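Local coordinates for protein flap endonuclease 1 (Methanocaldococcus jannaschii, PDB 1A76) that cuts the 5' flaps left by displacement synthesis during DNA replication and repair, acting as a magnesium-dependent, structure-specific endonuclease and 5'-3' exonuclease, at residues K302-V305 and D306-Y309. Residues are numbered along the deposited sequence; the frame is centred on the assembly and turned at random.
Sequences KKHV and DKLY
K302-V305 and D306-Y309 make two successive turns of helix 298-315, joined by i+4 to i (N-H to O=C) backbone bonds such as D306 N to K302 O (3.1 Å), L308 N to H304 O (2.7 Å) and Y309 N to V305 O (3.0 Å). One turn apart, K302 and D306 form an i to i+4 salt bridge. The lysine chain leaves with CG anti to its backbone N (chi1 174°), bends at chi2 and runs along the helix, bringing NZ to 2.8 Å from D306 OD1. That oxygen is met on its syn lone pair, the side facing OD2, and K302 NZ also lies 3.1 Å from D306 OD2. K283 pairs with the same OD1, so two lysines share one carboxylate, and the second ties this helix to helix 283-292. Around the helix, K307 folds back, bent at chi2, chi3 and chi4, until K307 NZ stands over the centre of the H304 ring, 3.1 Å above its plane. On the way K307 CE packs against CG of K303 at 3.6 Å. The H304 ring also meets Y63 edge-to-face and rests on F62 and I66. V305 packs on F62 and L308 on L69, both of helix 56-70, and V305 also touches I286 of helix 283-292. The contact lies away from the metal site, on a helix packed against helix 56-70 by its apolar face. With K302 and K283 both paired to OD1, the D306 carboxylate is probably kept ionised, while K303 NZ and K307 NZ, 5.0 Å apart, carry like charges that would probably disfavour closer approach.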
ATOM      1  N   LYS A 302      20.855   9.199  15.978  1.00 18.63           N
ATOM      2  CA  LYS A 302      20.744   9.716  17.338  1.00 18.83           C
ATOM      3  C   LYS A 302      19.863  10.960  17.372  1.00 19.18           C
ATOM      4  O   LYS A 302      18.921  11.066  18.163  1.00 18.98           O
ATOM      5  CB  LYS A 302      22.132  10.057  17.889  1.00 21.03           C
ATOM      6  CG  LYS A 302      22.115  10.747  19.253  1.00 19.01           C
ATOM      7  CD  LYS A 302      21.584   9.804  20.321  1.00 22.64           C
ATOM      8  CE  LYS A 302      21.412  10.499  21.674  1.00 28.06           C
ATOM      9  NZ  LYS A 302      20.227   9.951  22.421  1.00 30.36           N
ATOM     10  N   LYS A 303      20.170  11.904  16.493  1.00 20.35           N
ATOM     11  CA  LYS A 303      19.423  13.142  16.421  1.00 21.17           C
ATOM     12  C   LYS A 303      17.942  12.888  16.158  1.00 20.55           C
ATOM     13  O   LYS A 303      17.073  13.527  16.755  1.00 19.42           O
ATOM     14  CB  LYS A 303      20.001  14.030  15.318  1.00 21.26           C
ATOM     15  CG  LYS A 303      19.347  15.389  15.216  1.00 24.99           C
ATOM     16  CD  LYS A 303      19.818  16.120  13.975  1.00 30.02           C
ATOM     17  CE  LYS A 303      20.424  17.459  14.334  1.00 34.67           C
ATOM     18  NZ  LYS A 303      19.409  18.348  14.974  1.00 37.69           N
ATOM     19  N   HIS A 304      17.649  11.948  15.271  1.00 19.87           N
ATOM     20  CA  HIS A 304      16.262  11.672  14.956  1.00 18.02           C
ATOM     21  C   HIS A 304      15.487  10.903  16.005  1.00 17.02           C
ATOM     22  O   HIS A 304      14.308  11.182  16.206  1.00 13.19           O
ATOM     23  CB  HIS A 304      16.166  10.988  13.597  1.00 18.43           C
ATOM     24  CG  HIS A 304      16.417  11.924  12.461  1.00 16.92           C
ATOM     25  ND1 HIS A 304      15.406  12.614  11.827  1.00 21.62           N
ATOM     26  CD2 HIS A 304      17.571  12.343  11.894  1.00 17.55           C
ATOM     27  CE1 HIS A 304      15.929  13.416  10.919  1.00 21.56           C
ATOM     28  NE2 HIS A 304      17.239  13.270  10.939  1.00 19.45           N
ATOM     29  N   VAL A 305      16.127   9.947  16.682  1.00 15.30           N
ATOM     30  CA  VAL A 305      15.411   9.191  17.717  1.00 14.68           C
ATOM     31  C   VAL A 305      15.112  10.128  18.886  1.00 12.43           C
ATOM     32  O   VAL A 305      14.117   9.956  19.591  1.00 12.28           O
ATOM     33  CB  VAL A 305      16.220   7.944  18.222  1.00 15.73           C
ATOM     34  CG1 VAL A 305      16.520   7.009  17.049  1.00 17.61           C
ATOM     35  CG2 VAL A 305      17.519   8.375  18.899  1.00 17.06           C
ATOM     36  N   ASP A 306      15.972  11.123  19.090  1.00 12.16           N
ATOM     37  CA  ASP A 306      15.759  12.097  20.164  1.00 11.22           C
ATOM     38  C   ASP A 306      14.571  12.985  19.780  1.00 14.27           C
ATOM     39  O   ASP A 306      13.728  13.325  20.610  1.00 12.13           O
ATOM     40  CB  ASP A 306      17.019  12.947  20.373  1.00 10.92           C
ATOM     41  CG  ASP A 306      18.106  12.201  21.150  1.00 10.37           C
ATOM     42  OD1 ASP A 306      17.795  11.162  21.770  1.00  7.92           O
ATOM     43  OD2 ASP A 306      19.272  12.652  21.138  1.00 11.98           O
ATOM     44  N   LYS A 307      14.493  13.344  18.504  1.00 16.59           N
ATOM     45  CA  LYS A 307      13.393  14.170  18.024  1.00 16.33           C
ATOM     46  C   LYS A 307      12.101  13.345  18.033  1.00 15.60           C
ATOM     47  O   LYS A 307      11.037  13.859  18.378  1.00 14.81           O
ATOM     48  CB  LYS A 307      13.672  14.663  16.600  1.00 18.96           C
ATOM     49  CG  LYS A 307      15.000  15.384  16.433  1.00 23.77           C
ATOM     50  CD  LYS A 307      14.915  16.440  15.341  1.00 28.94           C
ATOM     51  CE  LYS A 307      16.019  16.254  14.319  1.00 27.86           C
ATOM     52  NZ  LYS A 307      16.088  14.827  13.885  1.00 31.24           N
ATOM     53  N   LEU A 308      12.190  12.070  17.653  1.00 14.33           N
ATOM     54  CA  LEU A 308      11.001  11.209  17.633  1.00 13.10           C
ATOM     55  C   LEU A 308      10.437  11.063  19.035  1.00 13.44           C
ATOM     56  O   LEU A 308       9.234  11.149  19.245  1.00  9.83           O
ATOM     57  CB  LEU A 308      11.313   9.817  17.056  1.00 12.56           C
ATOM     58  CG  LEU A 308      10.204   8.757  17.250  1.00 14.56           C
ATOM     59  CD1 LEU A 308       8.926   9.163  16.507  1.00 14.47           C
ATOM     60  CD2 LEU A 308      10.696   7.396  16.759  1.00 11.20           C
ATOM     61  N   TYR A 309      11.316  10.841  20.001  1.00 15.22           N
ATOM     62  CA  TYR A 309      10.899  10.693  21.396  1.00 15.16           C
ATOM     63  C   TYR A 309      10.119  11.925  21.881  1.00 13.66           C
ATOM     64  O   TYR A 309       9.041  11.811  22.468  1.00 15.72           O
ATOM     65  CB  TYR A 309      12.139  10.491  22.272  1.00 15.88           C
ATOM     66  CG  TYR A 309      11.846  10.141  23.712  1.00 16.50           C
ATOM     67  CD1 TYR A 309      11.657  11.143  24.671  1.00 14.97           C
ATOM     68  CD2 TYR A 309      11.765   8.806  24.123  1.00 19.51           C
ATOM     69  CE1 TYR A 309      11.393  10.828  26.001  1.00 18.28           C
ATOM     70  CE2 TYR A 309      11.498   8.475  25.465  1.00 18.81           C
ATOM     71  CZ  TYR A 309      11.316   9.493  26.392  1.00 19.88           C
ATOM     72  OH  TYR A 309      11.061   9.176  27.703  1.00 21.01           O
TER